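Local coordinates for tyrosine-protein phosphatase YwqE (PDB 3QY7), which removes phosphate from phosphotyrosine residues of the bacterial proteins YwqD, YwqF and Ssb, as a manganese-dependent tyrosine phosphatase of Bacillus subtilis, at residues 4-9 with 191-196; 32-37 with 203-208; 107-112 with 132-137; 112-117 with 141-146. All coordinates share one frame; numbering follows the deposited sequence.

Contact 1 (4-9 with 191-196). With FE (Fe (III) ion), chain C; MG (magnesium ion), chain D.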
# COMPACT_ATOMS: atom_id res chain seq x y z
N ILE A 4 5.42 -1.33 -1.10
CA ILE A 4 4.99 -0.87 0.23
C ILE A 4 3.71 -1.50 0.78
O ILE A 4 3.26 -1.14 1.87
CB ILE A 4 4.88 0.68 0.32
CG1 ILE A 4 3.72 1.23 -0.53
CG2 ILE A 4 6.20 1.32 -0.05
CD1 ILE A 4 3.18 2.57 0.02
N HIS A 5 3.09 -2.39 -0.01
CA HIS A 5 1.81 -3.02 0.37
C HIS A 5 1.80 -4.42 -0.24
O HIS A 5 1.80 -4.57 -1.45
CB HIS A 5 0.65 -2.15 -0.16
CG HIS A 5 -0.72 -2.65 0.18
ND1 HIS A 5 -1.83 -1.83 0.08
CD2 HIS A 5 -1.18 -3.84 0.64
CE1 HIS A 5 -2.91 -2.50 0.42
NE2 HIS A 5 -2.55 -3.72 0.78
N CYS A 6 1.82 -5.45 0.61
CA CYS A 6 1.99 -6.82 0.12
C CYS A 6 1.61 -7.82 1.20
O CYS A 6 1.96 -7.66 2.37
CB CYS A 6 3.44 -7.03 -0.30
SG CYS A 6 3.69 -8.52 -1.28
N HIS A 7 0.87 -8.85 0.80
CA HIS A 7 0.40 -9.84 1.74
C HIS A 7 1.18 -11.13 1.56
O HIS A 7 0.63 -12.21 1.28
CB HIS A 7 -1.12 -9.99 1.58
CG HIS A 7 -1.85 -8.71 1.83
ND1 HIS A 7 -2.39 -8.40 3.06
CD2 HIS A 7 -2.05 -7.64 1.03
CE1 HIS A 7 -2.95 -7.20 2.98
NE2 HIS A 7 -2.74 -6.71 1.78
N ILE A 8 2.50 -10.99 1.73
CA ILE A 8 3.45 -12.09 1.54
C ILE A 8 3.65 -12.94 2.80
O ILE A 8 4.06 -14.10 2.69
CB ILE A 8 4.81 -11.57 0.99
CG1 ILE A 8 5.65 -12.73 0.43
CG2 ILE A 8 5.58 -10.79 2.06
CD1 ILE A 8 6.85 -12.24 -0.39
N LEU A 9 3.36 -12.40 3.99
CA LEU A 9 3.51 -13.19 5.21
C LEU A 9 2.46 -14.30 5.25
O LEU A 9 1.29 -14.07 4.96
CB LEU A 9 3.42 -12.31 6.46
CG LEU A 9 4.55 -11.29 6.61
CD1 LEU A 9 4.38 -10.43 7.86
CD2 LEU A 9 5.96 -11.93 6.57
N VAL A 191 2.86 3.41 -6.00
CA VAL A 191 2.26 2.28 -6.68
C VAL A 191 2.77 1.03 -5.97
O VAL A 191 3.98 0.93 -5.66
CB VAL A 191 2.65 2.22 -8.18
CG1 VAL A 191 1.84 1.16 -8.89
CG2 VAL A 191 2.49 3.59 -8.84
N ALA A 192 1.88 0.11 -5.64
CA ALA A 192 2.28 -1.09 -4.92
C ALA A 192 1.43 -2.28 -5.33
O ALA A 192 0.33 -2.12 -5.85
CB ALA A 192 2.20 -0.86 -3.38
N SER A 193 1.96 -3.48 -5.06
CA SER A 193 1.33 -4.71 -5.54
C SER A 193 0.03 -5.08 -4.88
O SER A 193 -0.89 -5.55 -5.56
CB SER A 193 2.29 -5.91 -5.39
OG SER A 193 2.45 -6.27 -4.02
N ASP A 194 -0.03 -4.97 -3.54
CA ASP A 194 -1.10 -5.56 -2.79
C ASP A 194 -1.21 -7.06 -3.18
O ASP A 194 -2.31 -7.62 -3.25
CB ASP A 194 -2.41 -4.81 -3.10
CG ASP A 194 -3.46 -5.01 -2.05
OD1 ASP A 194 -3.25 -5.76 -1.06
OD2 ASP A 194 -4.53 -4.38 -2.22
N ALA A 195 -0.07 -7.69 -3.45
CA ALA A 195 -0.07 -9.10 -3.84
C ALA A 195 -0.61 -10.03 -2.76
O ALA A 195 -0.29 -9.87 -1.57
CB ALA A 195 1.35 -9.54 -4.26
N HIS A 196 -1.40 -11.01 -3.16
CA HIS A 196 -1.89 -12.04 -2.23
C HIS A 196 -1.45 -13.45 -2.60
O HIS A 196 -1.43 -14.33 -1.76
CB HIS A 196 -3.43 -12.05 -2.13
CG HIS A 196 -4.00 -10.94 -1.30
ND1 HIS A 196 -3.79 -9.61 -1.58
CD2 HIS A 196 -4.85 -10.97 -0.24
CE1 HIS A 196 -4.44 -8.87 -0.71
NE2 HIS A 196 -5.09 -9.67 0.11
FE FE C . -4.04 -5.23 0.95
MG MG D . -6.29 -8.85 1.58
O HOH W 1 5.51 0.37 -3.44
O HOH W 2 -5.43 -4.22 0.20
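His7, His5 and Asp194 bury the most surface here, and all three bind the same Fe(III) ion. His7 NE2 and His5 NE2 each stand 2.1 Å from the iron, and Asp194 OD1 lies 2.2 Å from it. The close approach of these three ligand atoms to one another therefore reflects shared coordination, not hydrogen bonding. Asp194 reaches the ion because its CG is anti to the backbone N (chi1 -160°), which lays the side chain alongside that of His5, with CB over the imidazole face in a CH-pi contact and the carboxylate turned 40° from the ring plane. Its other oxygen, OD2, accepts from a metal-bound water. Glu80 also ligates the iron, and the ND1 atoms of His5 and His7 are hydrogen-bonded to Gln161 and Asp13, which, with the metal bonds at NE2, would fix the rotation of both rings.

The His7 ring also stacks on His196, offset, with centroids 4.2 Å apart and planes at 30°. His196 turns its NE2 to the magnesium ion, which Asp14 and His42 also bind, while its ND1 donates to Asp194 O. The stack places a ligand of the iron against a ligand of the magnesium.

Two backbone bonds hold the segments together beside the metal: Asp194 N donates to His5 O at 2.8 Å, and His7 N to Ala195 O at 2.8 Å. Ser193 OG accepts from Ala195 N in an ST turn and is also hydrogen-bonded to Asp3. A His-X-His pair after the first strand, joined by an aspartate and a histidine after a late strand, is characteristic of the metal centre of PHP-like phosphatases.

Contact 2 (32-37 with 203-208)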
# COMPACT_ATOMS: atom_id res chain seq x y z
N GLN A 32 10.20 -9.13 -10.98
CA GLN A 32 9.62 -7.82 -11.27
C GLN A 32 10.54 -6.64 -10.90
O GLN A 32 10.17 -5.47 -11.11
CB GLN A 32 8.26 -7.67 -10.54
CG GLN A 32 7.14 -8.51 -11.11
CD GLN A 32 6.46 -7.88 -12.32
OE1 GLN A 32 6.91 -6.85 -12.83
NE2 GLN A 32 5.35 -8.46 -12.75
N GLY A 33 11.72 -6.92 -10.35
CA GLY A 33 12.66 -5.88 -9.97
C GLY A 33 12.49 -5.35 -8.56
O GLY A 33 13.10 -4.36 -8.19
N ILE A 34 11.67 -6.03 -7.76
CA ILE A 34 11.50 -5.66 -6.35
C ILE A 34 12.58 -6.32 -5.50
O ILE A 34 12.81 -7.53 -5.63
CB ILE A 34 10.08 -6.05 -5.87
CG1 ILE A 34 9.01 -5.32 -6.72
CG2 ILE A 34 9.92 -5.81 -4.36
CD1 ILE A 34 7.58 -5.88 -6.61
N ARG A 35 13.27 -5.53 -4.66
CA ARG A 35 14.31 -6.06 -3.76
C ARG A 35 13.86 -6.00 -2.31
O ARG A 35 14.42 -6.68 -1.45
CB ARG A 35 15.63 -5.26 -3.86
CG ARG A 35 15.97 -4.64 -5.21
CD ARG A 35 16.01 -5.63 -6.35
NE ARG A 35 17.16 -6.54 -6.30
CZ ARG A 35 17.08 -7.85 -6.05
NH1 ARG A 35 15.91 -8.43 -5.81
NH2 ARG A 35 18.19 -8.58 -6.04
N THR A 36 12.86 -5.16 -2.04
CA THR A 36 12.45 -4.90 -0.68
C THR A 36 10.94 -4.85 -0.64
O THR A 36 10.34 -4.15 -1.45
CB THR A 36 13.02 -3.57 -0.16
OG1 THR A 36 14.44 -3.52 -0.41
CG2 THR A 36 12.73 -3.40 1.33
N ILE A 37 10.33 -5.59 0.29
CA ILE A 37 8.88 -5.58 0.47
C ILE A 37 8.57 -5.17 1.88
O ILE A 37 9.14 -5.72 2.82
CB ILE A 37 8.24 -6.97 0.19
CG1 ILE A 37 8.33 -7.28 -1.31
CG2 ILE A 37 6.78 -6.99 0.70
CD1 ILE A 37 7.82 -8.64 -1.73
N PHE A 203 1.77 -9.52 -8.73
CA PHE A 203 2.41 -8.23 -8.72
C PHE A 203 2.13 -7.23 -9.88
O PHE A 203 1.61 -6.17 -9.64
CB PHE A 203 3.92 -8.43 -8.56
CG PHE A 203 4.32 -8.96 -7.21
CD1 PHE A 203 4.20 -10.28 -6.93
CD2 PHE A 203 4.78 -8.14 -6.22
CE1 PHE A 203 4.51 -10.76 -5.73
CE2 PHE A 203 5.09 -8.63 -5.05
CZ PHE A 203 4.94 -9.95 -4.78
N HIS A 204 2.42 -7.63 -11.12
CA HIS A 204 2.14 -6.77 -12.28
C HIS A 204 2.83 -5.41 -12.22
O HIS A 204 2.37 -4.40 -12.76
CB HIS A 204 0.63 -6.74 -12.57
CG HIS A 204 0.18 -7.94 -13.34
ND1 HIS A 204 0.18 -7.99 -14.71
CD2 HIS A 204 -0.17 -9.18 -12.92
CE1 HIS A 204 -0.20 -9.19 -15.12
NE2 HIS A 204 -0.43 -9.92 -14.05
N THR A 205 3.98 -5.42 -11.56
CA THR A 205 4.76 -4.23 -11.27
C THR A 205 5.25 -3.52 -12.54
O THR A 205 5.01 -2.32 -12.72
CB THR A 205 5.97 -4.60 -10.39
OG1 THR A 205 5.54 -5.49 -9.34
CG2 THR A 205 6.59 -3.37 -9.79
N GLN A 206 5.93 -4.26 -13.40
CA GLN A 206 6.48 -3.68 -14.63
C GLN A 206 5.38 -3.26 -15.59
O GLN A 206 5.50 -2.21 -16.26
CB GLN A 206 7.45 -4.67 -15.29
CG GLN A 206 8.73 -4.88 -14.48
CD GLN A 206 9.58 -3.63 -14.30
OE1 GLN A 206 9.60 -2.73 -15.15
NE2 GLN A 206 10.28 -3.56 -13.18
N GLU A 207 4.31 -4.04 -15.63
CA GLU A 207 3.17 -3.76 -16.48
C GLU A 207 2.56 -2.39 -16.13
O GLU A 207 2.33 -1.56 -17.02
CB GLU A 207 2.16 -4.90 -16.37
CG GLU A 207 2.70 -6.23 -16.93
CD GLU A 207 3.41 -7.16 -15.92
OE1 GLU A 207 4.07 -6.71 -14.94
OE2 GLU A 207 3.32 -8.39 -16.16
N ALA A 208 2.36 -2.15 -14.83
CA ALA A 208 1.86 -0.87 -14.33
C ALA A 208 2.79 0.30 -14.64
O ALA A 208 2.32 1.37 -15.02
CB ALA A 208 1.58 -0.95 -12.82
O HOH W 3 3.08 -10.06 -12.27
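Gln32 and Gln206 exchange two hydrogen bonds, each from or to a backbone atom of the partner. Gln206 NE2 donates to the backbone Gln32 O over 2.8 Å, almost straight at 171°, with the acceptor in the plane of the donor amide. In return Gln32 OE1 accepts from the backbone Gln206 N, also at 2.8 Å. In both bonds the donor stands above the carbonyl plane. The two side chains run antiparallel alongside each other, with amide planes only 17° apart. The bend at chi2 of Gln32 (-82°) turns its amide along the first turn of helix 205-216. A third bond, less certain because it holds for one of two modelled positions of Glu207, runs from Gln32 NE2 to the syn lone pair of Glu207 OE1 at 3.1 Å. One water accepts from His204 N and, weakly, from Gln32 NE2, bridging the N-cap residue to the glutamine.

Apolar contacts lie beside this polar group. Ile34 CD1 packs against Phe203 CD2 at 3.6 Å, while the more distant Ile37 CD1 approaches Phe203 CE2 at 4.3 Å. Ala29 of helix 19-31 and Asp3 of strand 2-3 also touch the Phe203 side chain. Separate from these pairs is a van der Waals approach of Ile34 CD1 to the hydroxyl Thr205 OG1, at 3.4 Å.

Backbone shape brings the parts together: Gly33 closes helix 19-31 with positive phi in a Schellman motif, placing Gln32 O before Gln206. The contact joins the alpha-to-beta turn leading into strand 36-38 with the N-terminal turn of a late helix, within a TIM-barrel-related fold.

Contact 3 (107-112 with 132-137); sequences IEFPFD and PVIAHP. With FE (Fe (III) ion), chain B.
Glu108 and His136 converge on one Fe(III) ion with their flat groups steeply inclined, the carboxylate and imidazole planes 72° apart. Glu108 OE1 binds the metal at 2.1 Å and His136 NE2 at 2.2 Å. OE1 lies at the edge of the imidazole, in its plane, a placement that follows from the shared ion. Glu108 arrives with CG anti to its backbone N (chi1 -175°) and an extended chain, whereas His136 has CG between its backbone N and carbonyl carbon (chi1 49°), which brings the ring round to the iron. Glu80 and two waters also ligate the iron, and Arg82 forms a salt bridge with Glu108 OE2, a second-shell contact that would steady the carboxylate.

Phe109 instead crosses Ile134 obliquely, CE2 meeting CG2 at 3.8 Å, and Phe122 of helix 118-127 touches both side chains. The strands themselves run parallel: Ile107 N donates to Val133 O and Ala135 N to Ile107 O, both at 2.9 Å. Beyond them a water spans Phe109 N and Ala135 O where direct pairing has ended. Two neighbouring strands of a beta-alpha-beta unit thus deliver metal ligands at their C-terminal ends, as is usual for active sites of TIM-barrel metallohydrolases.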
# COMPACT_ATOMS: atom_id res chain seq x y z
N ILE A 107 -3.64 2.95 5.91
CA ILE A 107 -5.01 2.96 6.40
C ILE A 107 -5.93 2.61 5.23
O ILE A 107 -5.87 3.25 4.18
CB ILE A 107 -5.38 4.36 6.95
CG1 ILE A 107 -4.44 4.76 8.09
CG2 ILE A 107 -6.86 4.41 7.41
CD1 ILE A 107 -4.49 3.88 9.30
N GLU A 108 -6.78 1.61 5.45
CA GLU A 108 -7.72 1.13 4.44
C GLU A 108 -9.13 1.47 4.87
O GLU A 108 -9.52 1.15 5.99
CB GLU A 108 -7.59 -0.38 4.30
CG GLU A 108 -8.43 -0.99 3.18
CD GLU A 108 -8.76 -2.45 3.42
OE1 GLU A 108 -8.78 -3.23 2.44
OE2 GLU A 108 -9.00 -2.85 4.57
N PHE A 109 -9.88 2.10 3.96
CA PHE A 109 -11.32 2.33 4.13
C PHE A 109 -12.10 1.05 3.82
O PHE A 109 -11.70 0.28 2.96
CB PHE A 109 -11.81 3.44 3.19
CG PHE A 109 -11.15 4.79 3.39
CD1 PHE A 109 -10.77 5.22 4.67
CD2 PHE A 109 -10.94 5.63 2.31
CE1 PHE A 109 -10.18 6.47 4.85
CE2 PHE A 109 -10.35 6.89 2.47
CZ PHE A 109 -9.96 7.32 3.76
N PRO A 110 -13.23 0.83 4.50
CA PRO A 110 -14.14 -0.20 4.03
C PRO A 110 -14.48 0.04 2.56
O PRO A 110 -14.50 1.19 2.11
CB PRO A 110 -15.38 0.01 4.90
CG PRO A 110 -15.28 1.39 5.40
CD PRO A 110 -13.82 1.63 5.59
N PHE A 111 -14.75 -1.03 1.81
CA PHE A 111 -14.83 -0.91 0.35
C PHE A 111 -15.96 0.02 -0.15
O PHE A 111 -15.88 0.54 -1.26
CB PHE A 111 -14.96 -2.29 -0.30
CG PHE A 111 -16.38 -2.74 -0.51
CD1 PHE A 111 -16.94 -2.73 -1.79
CD2 PHE A 111 -17.16 -3.16 0.56
CE1 PHE A 111 -18.25 -3.15 -2.00
CE2 PHE A 111 -18.48 -3.57 0.36
CZ PHE A 111 -19.03 -3.57 -0.92
N ASP A 112 -16.98 0.22 0.68
CA ASP A 112 -18.22 0.85 0.23
C ASP A 112 -18.32 2.34 0.51
O ASP A 112 -19.10 3.04 -0.14
CB ASP A 112 -19.43 0.13 0.84
CG ASP A 112 -19.45 0.19 2.36
OD1 ASP A 112 -18.45 -0.21 2.99
OD2 ASP A 112 -20.46 0.64 2.94
N PRO A 132 -0.83 9.66 6.92
CA PRO A 132 -1.69 8.53 6.57
C PRO A 132 -1.63 8.27 5.08
O PRO A 132 -1.67 9.22 4.28
CB PRO A 132 -3.10 9.00 6.97
CG PRO A 132 -3.03 10.49 6.97
CD PRO A 132 -1.60 10.86 7.31
N VAL A 133 -1.48 7.00 4.71
CA VAL A 133 -1.49 6.56 3.32
C VAL A 133 -2.74 5.74 3.10
O VAL A 133 -2.89 4.66 3.68
CB VAL A 133 -0.25 5.71 2.98
CG1 VAL A 133 -0.27 5.33 1.48
CG2 VAL A 133 1.03 6.51 3.30
N ILE A 134 -3.62 6.27 2.25
CA ILE A 134 -4.88 5.58 1.92
C ILE A 134 -4.57 4.42 0.99
O ILE A 134 -4.00 4.63 -0.09
CB ILE A 134 -5.85 6.56 1.23
CG1 ILE A 134 -6.19 7.71 2.20
CG2 ILE A 134 -7.15 5.84 0.80
CD1 ILE A 134 -6.80 8.94 1.52
N ALA A 135 -4.97 3.22 1.41
CA ALA A 135 -4.81 2.02 0.59
C ALA A 135 -5.83 2.02 -0.55
O ALA A 135 -7.02 2.26 -0.33
CB ALA A 135 -4.95 0.78 1.42
N HIS A 136 -5.33 1.76 -1.75
CA HIS A 136 -6.14 1.54 -2.95
C HIS A 136 -7.42 2.37 -3.01
O HIS A 136 -8.50 1.81 -3.04
CB HIS A 136 -6.45 0.05 -3.16
CG HIS A 136 -6.97 -0.64 -1.94
ND1 HIS A 136 -8.22 -0.40 -1.41
CD2 HIS A 136 -6.40 -1.59 -1.15
CE1 HIS A 136 -8.40 -1.17 -0.35
NE2 HIS A 136 -7.32 -1.90 -0.17
N PRO A 137 -7.28 3.70 -3.07
CA PRO A 137 -8.49 4.53 -3.11
C PRO A 137 -9.32 4.25 -4.36
O PRO A 137 -10.55 4.45 -4.33
CB PRO A 137 -7.93 5.96 -3.12
CG PRO A 137 -6.54 5.82 -3.69
CD PRO A 137 -6.05 4.52 -3.09
FE FE B . -7.14 -3.64 1.18
O HOH W 4 -9.19 2.55 1.15
O HOH W 5 -8.53 -4.63 -0.25
O HOH W 2 -5.43 -4.22 0.20

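Contact 4 (112-117 with 141-146)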
# COMPACT_ATOMS: atom_id res chain seq x y z
N ASP A 112 -16.98 0.22 0.68
CA ASP A 112 -18.22 0.85 0.23
C ASP A 112 -18.32 2.34 0.51
O ASP A 112 -19.10 3.04 -0.14
CB ASP A 112 -19.43 0.13 0.84
CG ASP A 112 -19.45 0.19 2.36
OD1 ASP A 112 -18.45 -0.21 2.99
OD2 ASP A 112 -20.46 0.64 2.94
N HIS A 113 -17.56 2.84 1.48
CA HIS A 113 -17.66 4.27 1.84
C HIS A 113 -16.41 4.79 2.51
O HIS A 113 -15.57 4.00 2.97
CB HIS A 113 -18.88 4.52 2.75
CG HIS A 113 -18.72 3.96 4.13
ND1 HIS A 113 -18.62 4.76 5.25
CD2 HIS A 113 -18.63 2.69 4.57
CE1 HIS A 113 -18.48 4.00 6.32
NE2 HIS A 113 -18.48 2.74 5.94
N VAL A 114 -16.30 6.11 2.56
CA VAL A 114 -15.27 6.78 3.34
C VAL A 114 -15.90 7.20 4.66
O VAL A 114 -16.80 8.04 4.67
CB VAL A 114 -14.69 8.00 2.61
CG1 VAL A 114 -13.66 8.71 3.48
CG2 VAL A 114 -14.07 7.58 1.28
N PRO A 115 -15.45 6.60 5.79
CA PRO A 115 -16.01 6.97 7.09
C PRO A 115 -15.93 8.48 7.32
O PRO A 115 -14.94 9.13 6.94
CB PRO A 115 -15.13 6.21 8.08
CG PRO A 115 -14.70 5.00 7.31
CD PRO A 115 -14.45 5.52 5.92
N ARG A 116 -16.97 9.04 7.93
CA ARG A 116 -17.08 10.49 8.09
C ARG A 116 -15.96 11.07 8.96
O ARG A 116 -15.56 12.21 8.75
CB ARG A 116 -18.44 10.86 8.68
CG ARG A 116 -19.63 10.43 7.83
CD ARG A 116 -20.12 11.55 6.90
NE ARG A 116 -20.89 12.57 7.61
CZ ARG A 116 -22.18 12.48 7.93
NH1 ARG A 116 -22.88 11.39 7.61
NH2 ARG A 116 -22.78 13.47 8.58
N TYR A 117 -15.43 10.27 9.89
CA TYR A 117 -14.39 10.75 10.80
C TYR A 117 -12.97 10.68 10.21
O TYR A 117 -12.01 11.08 10.85
CB TYR A 117 -14.44 9.99 12.13
CG TYR A 117 -14.14 8.52 11.99
CD1 TYR A 117 -15.15 7.60 11.74
CD2 TYR A 117 -12.83 8.05 12.09
CE1 TYR A 117 -14.89 6.26 11.61
CE2 TYR A 117 -12.54 6.69 11.95
CZ TYR A 117 -13.57 5.81 11.71
OH TYR A 117 -13.32 4.47 11.57
N ARG A 141 -15.73 2.27 -3.50
CA ARG A 141 -16.96 2.60 -4.23
C ARG A 141 -17.33 4.08 -4.14
O ARG A 141 -17.69 4.69 -5.15
CB ARG A 141 -18.14 1.74 -3.76
CG ARG A 141 -19.23 1.53 -4.83
CD ARG A 141 -20.66 1.52 -4.29
NE ARG A 141 -20.84 0.69 -3.10
CZ ARG A 141 -21.27 -0.57 -3.09
NH1 ARG A 141 -21.57 -1.19 -4.23
NH2 ARG A 141 -21.40 -1.22 -1.94
N GLU A 142 -17.26 4.66 -2.94
CA GLU A 142 -17.58 6.08 -2.76
C GLU A 142 -16.60 7.05 -3.42
O GLU A 142 -17.01 8.07 -3.98
CB GLU A 142 -17.77 6.44 -1.28
CG GLU A 142 -18.42 7.80 -1.10
CD GLU A 142 -18.83 8.13 0.32
OE1 GLU A 142 -18.54 7.35 1.27
OE2 GLU A 142 -19.46 9.20 0.49
N ILE A 143 -15.30 6.76 -3.35
CA ILE A 143 -14.34 7.59 -4.06
C ILE A 143 -14.59 7.51 -5.57
O ILE A 143 -14.50 8.51 -6.28
CB ILE A 143 -12.88 7.20 -3.72
CG1 ILE A 143 -12.56 7.59 -2.28
CG2 ILE A 143 -11.91 7.86 -4.68
CD1 ILE A 143 -11.26 7.00 -1.74
N ARG A 144 -14.91 6.31 -6.05
CA ARG A 144 -15.25 6.08 -7.46
C ARG A 144 -16.47 6.93 -7.88
O ARG A 144 -16.47 7.54 -8.94
CB ARG A 144 -15.52 4.59 -7.67
CG ARG A 144 -15.88 4.16 -9.08
CD ARG A 144 -14.66 3.75 -9.89
NE ARG A 144 -15.09 3.13 -11.14
CZ ARG A 144 -15.09 1.82 -11.38
NH1 ARG A 144 -14.66 0.95 -10.47
NH2 ARG A 144 -15.52 1.38 -12.55
N GLU A 145 -17.47 6.97 -7.01
CA GLU A 145 -18.68 7.76 -7.26
C GLU A 145 -18.47 9.27 -7.05
O GLU A 145 -19.11 10.10 -7.70
CB GLU A 145 -19.81 7.23 -6.38
CG GLU A 145 -20.37 5.90 -6.88
CD GLU A 145 -21.11 5.10 -5.81
OE1 GLU A 145 -21.26 5.60 -4.66
OE2 GLU A 145 -21.54 3.96 -6.12
N ASN A 146 -17.58 9.61 -6.12
CA ASN A 146 -17.37 11.00 -5.74
C ASN A 146 -15.88 11.21 -5.48
O ASN A 146 -15.44 11.22 -4.33
CB ASN A 146 -18.23 11.35 -4.52
CG ASN A 146 -18.04 12.78 -4.02
OD1 ASN A 146 -17.56 13.66 -4.75
ND2 ASN A 146 -18.44 13.02 -2.77
O HOH W 6 -21.28 3.51 -1.72
O HOH W 7 -19.66 8.23 3.70
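Glu142 lies across the backbone of His113 and Val114, its CB 3.8 Å from His113 CA and its carboxylate reaching past to the next peptide. With CG anti to the backbone N (chi1 -166°) and the chain extended beyond it, OE1 arrives 2.9 Å from Val114 N and accepts its hydrogen at a fairly straight 163°. The donor meets OE1 on the anti side and 32° out of the carboxylate plane. The same oxygen takes a second bond from a water, which also donates to Val114 O, so the side chain engages both polar backbone atoms of Val114, one directly and one through solvent. His113 CB also touches OE1, at 3.2 Å.

Beside this polar grip, Val114 CG2 packs against Ile143 CG1 at 3.9 Å, and Ile143 continues inward onto Leu150 of helix 148-155 and Phe178 of helix 173-184. Arg141 NH2 comes within 3.7 Å of Asp112 CB, a van der Waals contact near the guanidinium plane. Its charge does not pair with the aspartate: Asp112 OD2 remains 5.3 Å from Arg141 NH2. A water donating to Asp112 O and accepting weakly from Arg141 NE bridges the residues instead.

The one direct hydrogen bond between the segments is from a backbone N-H to a carboxylate, backed by a small apolar contact and two waters. Such chemistry implies that the loop before helix 118-127 is tied to helix 141-145 through its main chain, with the separated charges of Asp112 and Arg141 probably adding little.

In the fold
Contacts 1 and 3 lie 14 Å apart between centres and share the five-stranded parallel sheet, strand 190-192 at its edge and strands 104-108 and 131-135 within it; one water bridging the two irons belongs to both. Contact 2 touches contact 1 through Phe203 and Ile37, its centre 10 Å away, while contact 4 adjoins contact 3, with centres 9 Å apart, and shares Asp112. Contacts 2 and 4 are thus farthest apart, about 28 Å between centres. Along the chain, contacts 3 and 4 interleave inside the loops closed by contacts 1 and 2. Contacts 1 and 3 supply metal ligands, while 2 and 4 pack outward from them on opposite sides of the chain's centre.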